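Local coordinates for type ii site-specific deoxyribonuclease (PDB 6EKR), which probably acts as a type IIP restriction endonuclease of the PD-(D/E)xK class, cutting double-stranded DNA at a specific sequence, at residues 203-214 against 250-260; 129-138 against 173-181. The protein carries 2 engineered substitutions. All blocks are in the same frame, centred on the assembly; numbering follows the deposited sequence.

How the interactions relate
Interaction 1 is a buried contact; interaction 2 is a surface contact by exposure, though its centre lies closer to the middle of the chain. In interaction 1, helices 204-217 and 247-257 lie side by side beside the mixed sheet and meet through rings and aliphatic branches, with no hydrogen bond between the two segments. Interaction 2 sets the start of helix 132-148 against the chain leading into edge strand 179-183 of the same sheet; there arginine, lysine and glutamate side chains lie along a loop backbone and small side chains. Although their centres are about 21 Å apart, the contacts touch where the amide end of Gln209 meets the carboxylate of Asp179. The second subunit reaches interaction 1 but not interaction 2.

Interaction 1: 203-214 against 250-260; sequences IVQPFAQQRILD and IRLYQKYLSSL
Phe207 is held between Tyr253 and Leu260, one over each face of its ring. The two helices are the crossovers of successive beta-alpha-beta units, joining parallel strands 190-194, 222-227 and 262-265 of the mixed sheet in this PD-(D/E)xK nuclease. Over 204-214 and 250-257 the axes run in the same direction, essentially parallel, 10.3 Å apart at closest approach. Phe207 acts as a knob in a hole formed by Ile250, Tyr253, Gln254 and Leu257. Its CG, anti to the carbonyl carbon (chi1 -73°), turns the ring across to the second helix. Tyr253 CB sits over the ring centre, 3.5 Å from the Phe207 centroid, and Leu260 CD1 makes a second CH-pi contact on the opposite face at 3.9 Å from that centroid. The two rings themselves meet obliquely, planes 53° apart. Ile250 CG2 reaches Phe207 CZ at 3.9 Å, while Leu257 CD2 packs on Phe207 CB at 3.4 Å and also touches Val204 CG2. Further out, the Tyr253 ring leans on Val204, CE2 to CB 3.5 Å; its hydroxyl makes a weak hydrogen bond to Gln205 of the second subunit, so the contact borders the dimer interface. Helix 247-257 ends in a wider pi-type turn in which Tyr253 O accepts from both Leu257 N and Ser258 N, and the chain then brings Leu260 back over the ring. Gln254 fixes this return: its NE2 hydrogen-bonds to Ile280 O, and its OE1, lying in the plane of the Phe207 ring at the edge, takes Leu260 N on a lone pair at 2.7 Å and 165°.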
loop_
_atom_site.group_PDB
_atom_site.type_symbol
_atom_site.label_atom_id
_atom_site.label_comp_id
_atom_site.label_asym_id
_atom_site.label_seq_id
_atom_site.Cartn_x
_atom_site.Cartn_y
_atom_site.Cartn_z
ATOM N N ILE A 203 -5.133 0.712 -4.038
ATOM C CA ILE A 203 -6.085 1.459 -4.861
ATOM C C ILE A 203 -5.549 2.845 -5.235
ATOM O O ILE A 203 -5.866 3.363 -6.312
ATOM C CB ILE A 203 -7.509 1.542 -4.197
ATOM C CG1 ILE A 203 -8.493 2.371 -5.041
ATOM C CG2 ILE A 203 -7.439 2.074 -2.770
ATOM C CD1 ILE A 203 -8.908 1.722 -6.356
ATOM N N VAL A 204 -4.729 3.430 -4.360
ATOM C CA VAL A 204 -4.098 4.723 -4.631
ATOM C C VAL A 204 -3.092 4.637 -5.781
ATOM O O VAL A 204 -2.892 5.605 -6.507
ATOM C CB VAL A 204 -3.424 5.322 -3.358
ATOM C CG1 VAL A 204 -2.460 4.315 -2.704
ATOM C CG2 VAL A 204 -2.723 6.655 -3.663
ATOM N N GLN A 205 -2.498 3.464 -5.952
ATOM C CA GLN A 205 -1.374 3.272 -6.862
ATOM C C GLN A 205 -1.627 3.694 -8.340
ATOM O O GLN A 205 -0.802 4.405 -8.932
ATOM C CB GLN A 205 -0.848 1.835 -6.739
ATOM C CG GLN A 205 0.670 1.713 -6.799
ATOM C CD GLN A 205 1.390 2.309 -5.566
ATOM O OE1 GLN A 205 1.420 1.705 -4.479
ATOM N NE2 GLN A 205 1.984 3.498 -5.748
ATOM N N PRO A 206 -2.759 3.267 -8.939
ATOM C CA PRO A 206 -3.065 3.748 -10.289
ATOM C C PRO A 206 -3.334 5.252 -10.376
ATOM O O PRO A 206 -3.023 5.864 -11.395
ATOM C CB PRO A 206 -4.327 2.968 -10.673
ATOM C CG PRO A 206 -4.910 2.519 -9.393
ATOM C CD PRO A 206 -3.774 2.316 -8.456
ATOM N N PHE A 207 -3.910 5.830 -9.325
ATOM C CA PHE A 207 -4.215 7.255 -9.297
ATOM C C PHE A 207 -2.930 8.051 -9.235
ATOM O O PHE A 207 -2.700 8.904 -10.072
ATOM C CB PHE A 207 -5.136 7.615 -8.120
ATOM C CG PHE A 207 -6.565 7.170 -8.299
ATOM C CD1 PHE A 207 -7.463 7.947 -9.027
ATOM C CD2 PHE A 207 -7.010 5.974 -7.739
ATOM C CE1 PHE A 207 -8.789 7.533 -9.201
ATOM C CE2 PHE A 207 -8.328 5.550 -7.905
ATOM C CZ PHE A 207 -9.222 6.330 -8.635
ATOM N N ALA A 208 -2.087 7.749 -8.253
ATOM C CA ALA A 208 -0.783 8.388 -8.113
ATOM C C ALA A 208 0.036 8.305 -9.401
ATOM O O ALA A 208 0.643 9.297 -9.828
ATOM C CB ALA A 208 -0.023 7.772 -6.983
ATOM N N GLN A 209 0.044 7.129 -10.024
ATOM C CA GLN A 209 0.774 6.929 -11.271
ATOM C C GLN A 209 0.247 7.826 -12.395
ATOM O O GLN A 209 1.033 8.381 -13.166
ATOM C CB GLN A 209 0.721 5.468 -11.682
ATOM C CG GLN A 209 1.578 5.136 -12.866
ATOM C CD GLN A 209 1.481 3.680 -13.259
ATOM O OE1 GLN A 209 2.499 3.032 -13.529
ATOM N NE2 GLN A 209 0.254 3.147 -13.291
ATOM N N GLN A 210 -1.078 7.966 -12.476
ATOM C CA GLN A 210 -1.715 8.804 -13.493
ATOM C C GLN A 210 -1.290 10.263 -13.336
ATOM O O GLN A 210 -0.884 10.916 -14.310
ATOM C CB GLN A 210 -3.238 8.666 -13.427
ATOM C CG GLN A 210 -4.022 9.410 -14.503
ATOM C CD GLN A 210 -3.428 9.285 -15.902
ATOM O OE1 GLN A 210 -3.134 10.293 -16.535
ATOM N NE2 GLN A 210 -3.244 8.056 -16.384
ATOM N N ARG A 211 -1.374 10.748 -12.097
ATOM C CA ARG A 211 -0.889 12.061 -11.714
ATOM C C ARG A 211 0.545 12.284 -12.184
ATOM O O ARG A 211 0.839 13.281 -12.857
ATOM C CB ARG A 211 -0.972 12.214 -10.199
ATOM C CG ARG A 211 -0.197 13.386 -9.626
ATOM C CD ARG A 211 -0.880 14.705 -9.893
ATOM N NE ARG A 211 -0.630 15.169 -11.251
ATOM C CZ ARG A 211 -0.988 16.360 -11.722
ATOM N NH1 ARG A 211 -1.614 17.227 -10.924
ATOM N NH2 ARG A 211 -0.711 16.687 -12.985
ATOM N N ILE A 212 1.431 11.348 -11.843
ATOM C CA ILE A 212 2.844 11.465 -12.184
ATOM C C ILE A 212 3.048 11.554 -13.694
ATOM O O ILE A 212 3.802 12.399 -14.159
ATOM C CB ILE A 212 3.688 10.337 -11.543
ATOM C CG1 ILE A 212 3.825 10.587 -10.039
ATOM C CG2 ILE A 212 5.078 10.240 -12.187
ATOM C CD1 ILE A 212 3.962 9.325 -9.216
ATOM N N LEU A 213 2.347 10.716 -14.454
ATOM C CA LEU A 213 2.457 10.736 -15.916
ATOM C C LEU A 213 1.924 12.027 -16.547
ATOM O O LEU A 213 2.444 12.486 -17.567
ATOM C CB LEU A 213 1.747 9.534 -16.527
ATOM C CG LEU A 213 2.240 8.143 -16.170
ATOM C CD1 LEU A 213 1.100 7.170 -16.377
ATOM C CD2 LEU A 213 3.434 7.757 -16.997
ATOM N N ASP A 214 0.878 12.591 -15.947
ATOM C CA ASP A 214 0.315 13.863 -16.403
ATOM C C ASP A 214 1.311 15.001 -16.169
ATOM O O ASP A 214 1.469 15.891 -17.013
ATOM C CB ASP A 214 -1.012 14.192 -15.686
ATOM C CG ASP A 214 -2.159 13.261 -16.076
ATOM O OD1 ASP A 214 -2.259 12.857 -17.258
ATOM O OD2 ASP A 214 -2.982 12.948 -15.185
ATOM N N ILE A 250 -12.176 6.766 -3.383
ATOM C CA ILE A 250 -12.075 6.792 -4.835
ATOM C C ILE A 250 -12.567 8.123 -5.378
ATOM O O ILE A 250 -12.036 8.630 -6.364
ATOM C CB ILE A 250 -12.826 5.610 -5.479
ATOM C CG1 ILE A 250 -12.269 4.294 -4.942
ATOM C CG2 ILE A 250 -12.659 5.626 -6.980
ATOM C CD1 ILE A 250 -13.095 3.093 -5.295
ATOM N N ARG A 251 -13.570 8.694 -4.722
ATOM C CA ARG A 251 -14.071 10.008 -5.104
ATOM C C ARG A 251 -13.028 11.094 -4.838
ATOM O O ARG A 251 -12.712 11.890 -5.723
ATOM C CB ARG A 251 -15.371 10.326 -4.375
ATOM C CG ARG A 251 -16.561 9.461 -4.772
ATOM C CD ARG A 251 -17.742 9.756 -3.867
ATOM N NE ARG A 251 -17.944 11.195 -3.726
ATOM C CZ ARG A 251 -18.783 11.763 -2.866
ATOM N NH1 ARG A 251 -19.525 11.014 -2.060
ATOM N NH2 ARG A 251 -18.885 13.088 -2.818
ATOM N N LEU A 252 -12.481 11.114 -3.624
ATOM C CA LEU A 252 -11.344 11.977 -3.322
ATOM C C LEU A 252 -10.241 11.788 -4.353
ATOM O O LEU A 252 -9.684 12.765 -4.859
ATOM C CB LEU A 252 -10.802 11.712 -1.920
ATOM C CG LEU A 252 -11.354 12.536 -0.752
ATOM C CD1 LEU A 252 -12.830 12.238 -0.479
ATOM C CD2 LEU A 252 -10.539 12.277 0.511
ATOM N N TYR A 253 -9.940 10.539 -4.686
ATOM C CA TYR A 253 -8.899 10.266 -5.654
ATOM C C TYR A 253 -9.231 10.783 -7.053
ATOM O O TYR A 253 -8.414 11.468 -7.653
ATOM C CB TYR A 253 -8.528 8.782 -5.666
ATOM C CG TYR A 253 -7.739 8.307 -4.445
ATOM C CD1 TYR A 253 -7.255 9.202 -3.489
ATOM C CD2 TYR A 253 -7.459 6.952 -4.269
ATOM C CE1 TYR A 253 -6.541 8.756 -2.388
ATOM C CE2 TYR A 253 -6.738 6.498 -3.178
ATOM C CZ TYR A 253 -6.280 7.399 -2.242
ATOM O OH TYR A 253 -5.565 6.924 -1.162
ATOM N N GLN A 254 -10.431 10.483 -7.553
ATOM C CA GLN A 254 -10.880 10.985 -8.863
ATOM C C GLN A 254 -10.871 12.498 -8.977
ATOM O O GLN A 254 -10.478 13.056 -10.009
ATOM C CB GLN A 254 -12.294 10.515 -9.192
ATOM C CG GLN A 254 -12.364 9.305 -10.069
ATOM C CD GLN A 254 -11.683 9.513 -11.387
ATOM O OE1 GLN A 254 -10.507 9.203 -11.539
ATOM N NE2 GLN A 254 -12.409 10.044 -12.347
ATOM N N LYS A 255 -11.331 13.158 -7.920
ATOM C CA LYS A 255 -11.515 14.589 -7.960
ATOM C C LYS A 255 -10.210 15.327 -7.714
ATOM O O LYS A 255 -9.839 16.189 -8.502
ATOM C CB LYS A 255 -12.586 15.026 -6.964
ATOM C CG LYS A 255 -13.012 16.472 -7.148
ATOM C CD LYS A 255 -14.410 16.740 -6.580
ATOM C CE LYS A 255 -14.945 18.090 -7.064
ATOM N NZ LYS A 255 -16.298 18.379 -6.515
ATOM N N TYR A 256 -9.502 14.974 -6.647
ATOM C CA TYR A 256 -8.389 15.794 -6.191
ATOM C C TYR A 256 -6.991 15.213 -6.451
ATOM O O TYR A 256 -6.009 15.952 -6.451
ATOM C CB TYR A 256 -8.584 16.174 -4.718
ATOM C CG TYR A 256 -9.982 16.680 -4.398
ATOM C CD1 TYR A 256 -10.398 17.967 -4.776
ATOM C CD2 TYR A 256 -10.890 15.874 -3.721
ATOM C CE1 TYR A 256 -11.693 18.431 -4.485
ATOM C CE2 TYR A 256 -12.179 16.317 -3.423
ATOM C CZ TYR A 256 -12.584 17.593 -3.804
ATOM O OH TYR A 256 -13.877 18.002 -3.496
ATOM N N LEU A 257 -6.889 13.907 -6.685
ATOM C CA LEU A 257 -5.585 13.304 -6.974
ATOM C C LEU A 257 -5.313 13.155 -8.467
ATOM O O LEU A 257 -4.270 13.600 -8.961
ATOM C CB LEU A 257 -5.420 11.955 -6.268
ATOM C CG LEU A 257 -4.114 11.173 -6.471
ATOM C CD1 LEU A 257 -2.904 11.981 -6.036
ATOM C CD2 LEU A 257 -4.170 9.875 -5.700
ATOM N N SER A 258 -6.244 12.525 -9.181
ATOM C CA SER A 258 -6.078 12.268 -10.603
ATOM C C SER A 258 -7.335 11.655 -11.192
ATOM O O SER A 258 -8.147 11.091 -10.468
ATOM C CB SER A 258 -4.905 11.316 -10.824
ATOM O OG SER A 258 -4.344 11.504 -12.113
ATOM N N SER A 259 -7.487 11.737 -12.508
ATOM C CA SER A 259 -8.639 11.138 -13.159
ATOM C C SER A 259 -8.270 9.917 -14.000
ATOM O O SER A 259 -7.383 9.980 -14.845
ATOM C CB SER A 259 -9.368 12.175 -14.006
ATOM O OG SER A 259 -8.428 12.881 -14.788
ATOM N N LEU A 260 -8.953 8.804 -13.744
ATOM C CA LEU A 260 -8.836 7.603 -14.569
ATOM C C LEU A 260 -10.040 7.503 -15.491
ATOM O O LEU A 260 -11.133 7.981 -15.161
ATOM C CB LEU A 260 -8.744 6.332 -13.717
ATOM C CG LEU A 260 -7.791 6.276 -12.531
ATOM C CD1 LEU A 260 -7.870 4.903 -11.923
ATOM C CD2 LEU A 260 -6.361 6.617 -12.923
#

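Interaction 2: 129-138 against 173-181; sequences SRKTPGTFFE and PSSVSTDIV
Residues 129-138 and 173-181 run side by side in roughly the same direction, with CA atoms 5.6 Å apart at Lys131 and Ser174 and 6.3 Å apart at Glu138 and Thr178. The first is a loop followed by the opening turns of helix 132-148; the second is an extended loop that feeds strand 179-183, the edge strand of the mixed sheet. At the outer end Arg130 takes hold of Ser174 side-on: NH2 bonds to OG at 2.9 Å (155°) and NE to the same OG at 3.2 Å (141°). The hydroxyl lies close to the guanidinium plane, at its edge, so the two bonds to one oxygen restrain the rotation of the guanidinium. Lys131 lies across the loop. Its CG stands between backbone N and carbonyl carbon (chi1 61°), the chain continues extended to CE, and a final bend brings NZ to Pro173 O in a weak hydrogen bond. On the way Lys131 CD packs on Val176 CG1 at 3.5 Å. Meanwhile Lys131 O accepts hydrogen bonds from both N and OG1 of Thr135, which ties the start of the helix together. One helical turn past Gly134, Glu138 crosses Thr178 with its extended chain, OE1 3.5 Å from Thr178 CG2, and Ile180 CD1 comes to 3.6 Å from Glu138 O. Tyr15 of helix 3-16 touches both Glu138 and Ile180. Asp179 sets out away from the helix, and its carboxylate lies beside the side chain of Gln209. Polar grip is therefore concentrated at the loop end, where two basic residues meet neutral oxygens; toward the strand the Glu138 carboxylate makes no hydrogen bond across the contact, lying against CB and CG2 of Thr178 with OE2 facing the acceptor Asp179 O.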
loop_
_atom_site.group_PDB
_atom_site.type_symbol
_atom_site.label_atom_id
_atom_site.label_comp_id
_atom_site.label_asym_id
_atom_site.label_seq_id
_atom_site.Cartn_x
_atom_site.Cartn_y
_atom_site.Cartn_z
ATOM N N SER A 129 4.545 -18.293 -6.471
ATOM C CA SER A 129 4.909 -17.007 -5.879
ATOM C C SER A 129 3.826 -16.351 -5.015
ATOM O O SER A 129 4.099 -15.325 -4.375
ATOM C CB SER A 129 5.359 -16.031 -6.973
ATOM O OG SER A 129 6.697 -16.281 -7.379
ATOM N N ARG A 130 2.610 -16.920 -5.004
ATOM C CA ARG A 130 1.466 -16.324 -4.289
ATOM C C ARG A 130 1.049 -14.989 -4.917
ATOM O O ARG A 130 0.010 -14.413 -4.583
ATOM C CB ARG A 130 1.925 -15.918 -2.883
ATOM C CG ARG A 130 0.894 -15.499 -1.829
ATOM C CD ARG A 130 1.590 -15.413 -0.434
ATOM N NE ARG A 130 3.018 -15.050 -0.528
ATOM C CZ ARG A 130 4.042 -15.912 -0.490
ATOM N NH1 ARG A 130 3.829 -17.214 -0.335
ATOM N NH2 ARG A 130 5.291 -15.470 -0.604
ATOM N N LYS A 131 1.844 -14.555 -5.891
ATOM C CA LYS A 131 1.501 -13.425 -6.742
ATOM C C LYS A 131 1.305 -13.900 -8.185
ATOM O O LYS A 131 1.033 -13.100 -9.081
ATOM C CB LYS A 131 2.593 -12.355 -6.682
ATOM C CG LYS A 131 3.956 -12.832 -7.155
ATOM C CD LYS A 131 4.989 -11.720 -7.073
ATOM C CE LYS A 131 6.351 -12.195 -7.553
ATOM N NZ LYS A 131 6.861 -13.334 -6.743
ATOM N N THR A 132 1.447 -15.207 -8.397
ATOM C CA THR A 132 1.293 -15.811 -9.725
ATOM C C THR A 132 -0.085 -15.659 -10.404
ATOM O O THR A 132 -0.134 -15.517 -11.624
ATOM C CB THR A 132 1.718 -17.295 -9.713
ATOM O OG1 THR A 132 2.806 -17.473 -8.798
ATOM C CG2 THR A 132 2.150 -17.749 -11.104
ATOM N N PRO A 133 -1.202 -15.723 -9.641
ATOM C CA PRO A 133 -2.489 -15.413 -10.272
ATOM C C PRO A 133 -2.546 -13.984 -10.815
ATOM O O PRO A 133 -3.079 -13.756 -11.904
ATOM C CB PRO A 133 -3.500 -15.595 -9.132
ATOM C CG PRO A 133 -2.839 -16.511 -8.191
ATOM C CD PRO A 133 -1.393 -16.117 -8.233
ATOM N N GLY A 134 -1.996 -13.033 -10.070
ATOM C CA GLY A 134 -1.859 -11.680 -10.568
ATOM C C GLY A 134 -1.037 -11.687 -11.840
ATOM O O GLY A 134 -1.380 -11.008 -12.811
ATOM N N THR A 135 0.043 -12.467 -11.838
ATOM C CA THR A 135 0.921 -12.567 -12.999
ATOM C C THR A 135 0.178 -13.149 -14.196
ATOM O O THR A 135 0.330 -12.665 -15.327
ATOM C CB THR A 135 2.188 -13.403 -12.728
ATOM O OG1 THR A 135 2.693 -13.117 -11.422
ATOM C CG2 THR A 135 3.265 -13.064 -13.749
ATOM N N PHE A 136 -0.627 -14.180 -13.951
ATOM C CA PHE A 136 -1.380 -14.770 -15.035
ATOM C C PHE A 136 -2.426 -13.787 -15.589
ATOM O O PHE A 136 -2.567 -13.652 -16.810
ATOM C CB PHE A 136 -1.983 -16.127 -14.657
ATOM C CG PHE A 136 -2.734 -16.763 -15.779
ATOM C CD1 PHE A 136 -2.055 -17.434 -16.787
ATOM C CD2 PHE A 136 -4.116 -16.631 -15.869
ATOM C CE1 PHE A 136 -2.738 -17.991 -17.855
ATOM C CE2 PHE A 136 -4.811 -17.188 -16.919
ATOM C CZ PHE A 136 -4.117 -17.873 -17.919
ATOM N N PHE A 137 -3.127 -13.085 -14.699
ATOM C CA PHE A 137 -4.067 -12.050 -15.111
ATOM C C PHE A 137 -3.453 -11.088 -16.137
ATOM O O PHE A 137 -4.028 -10.888 -17.197
ATOM C CB PHE A 137 -4.640 -11.312 -13.894
ATOM C CG PHE A 137 -5.767 -10.331 -14.212
ATOM C CD1 PHE A 137 -6.537 -10.448 -15.370
ATOM C CD2 PHE A 137 -6.064 -9.304 -13.324
ATOM C CE1 PHE A 137 -7.558 -9.549 -15.648
ATOM C CE2 PHE A 137 -7.093 -8.397 -13.590
ATOM C CZ PHE A 137 -7.845 -8.524 -14.753
ATOM N N GLU A 138 -2.287 -10.519 -15.846
ATOM C CA GLU A 138 -1.617 -9.648 -16.811
ATOM C C GLU A 138 -1.332 -10.354 -18.150
ATOM O O GLU A 138 -1.689 -9.848 -19.221
ATOM C CB GLU A 138 -0.319 -9.093 -16.236
ATOM C CG GLU A 138 0.528 -8.390 -17.287
ATOM C CD GLU A 138 1.816 -7.819 -16.757
ATOM O OE1 GLU A 138 2.495 -8.506 -15.971
ATOM O OE2 GLU A 138 2.158 -6.682 -17.146
ATOM N N PRO A 173 8.346 -8.686 -2.339
ATOM C CA PRO A 173 8.422 -9.733 -3.380
ATOM C C PRO A 173 7.093 -10.454 -3.677
ATOM O O PRO A 173 6.977 -11.086 -4.725
ATOM C CB PRO A 173 9.450 -10.727 -2.809
ATOM C CG PRO A 173 10.298 -9.913 -1.885
ATOM C CD PRO A 173 9.377 -8.878 -1.293
ATOM N N SER A 174 6.116 -10.363 -2.769
ATOM C CA SER A 174 4.795 -10.995 -2.954
ATOM C C SER A 174 3.749 -10.057 -3.573
ATOM O O SER A 174 2.745 -10.511 -4.122
ATOM C CB SER A 174 4.264 -11.562 -1.628
ATOM O OG SER A 174 5.010 -12.688 -1.204
ATOM N N SER A 175 3.985 -8.751 -3.461
ATOM C CA SER A 175 3.117 -7.744 -4.075
ATOM C C SER A 175 3.882 -6.980 -5.174
ATOM O O SER A 175 4.637 -6.038 -4.890
ATOM C CB SER A 175 2.532 -6.799 -3.011
ATOM O OG SER A 175 1.422 -6.066 -3.514
ATOM N N VAL A 176 3.684 -7.409 -6.423
ATOM C CA VAL A 176 4.405 -6.860 -7.578
ATOM C C VAL A 176 3.474 -6.192 -8.602
ATOM O O VAL A 176 2.367 -6.671 -8.875
ATOM C CB VAL A 176 5.265 -7.944 -8.281
ATOM C CG1 VAL A 176 4.369 -8.953 -9.044
ATOM C CG2 VAL A 176 6.329 -7.298 -9.204
ATOM N N SER A 177 3.951 -5.094 -9.182
ATOM C CA SER A 177 3.126 -4.287 -10.064
ATOM C C SER A 177 3.050 -4.829 -11.502
ATOM O O SER A 177 4.072 -5.019 -12.181
ATOM C CB SER A 177 3.591 -2.837 -10.029
ATOM O OG SER A 177 2.651 -2.012 -10.683
ATOM N N THR A 178 1.823 -5.082 -11.946
ATOM C CA THR A 178 1.550 -5.556 -13.301
ATOM C C THR A 178 0.704 -4.511 -14.025
ATOM O O THR A 178 -0.507 -4.421 -13.796
ATOM C CB THR A 178 0.804 -6.930 -13.304
ATOM O OG1 THR A 178 -0.464 -6.801 -12.642
ATOM C CG2 THR A 178 1.631 -8.017 -12.606
ATOM N N ASP A 179 1.355 -3.708 -14.866
ATOM C CA ASP A 179 0.688 -2.675 -15.654
ATOM C C ASP A 179 0.981 -2.923 -17.112
ATOM O O ASP A 179 2.109 -3.251 -17.439
ATOM C CB ASP A 179 1.222 -1.292 -15.288
ATOM C CG ASP A 179 0.770 -0.818 -13.915
ATOM O OD1 ASP A 179 -0.053 -1.497 -13.260
ATOM O OD2 ASP A 179 1.243 0.261 -13.492
ATOM N N ILE A 180 -0.016 -2.770 -17.984
ATOM C CA ILE A 180 0.186 -2.921 -19.436
ATOM C C ILE A 180 0.133 -1.571 -20.127
ATOM O O ILE A 180 -0.791 -0.802 -19.922
ATOM C CB ILE A 180 -0.835 -3.888 -20.101
ATOM C CG1 ILE A 180 -0.526 -5.339 -19.720
ATOM C CG2 ILE A 180 -0.806 -3.747 -21.620
ATOM C CD1 ILE A 180 -1.600 -6.345 -20.080
ATOM N N VAL A 181 1.137 -1.286 -20.941
ATOM C CA VAL A 181 1.161 -0.068 -21.730
ATOM C C VAL A 181 0.942 -0.418 -23.197
ATOM O O VAL A 181 1.685 -1.211 -23.776
ATOM C CB VAL A 181 2.494 0.720 -21.549
ATOM C CG1 VAL A 181 2.445 2.055 -22.275
ATOM C CG2 VAL A 181 2.796 0.934 -20.079
#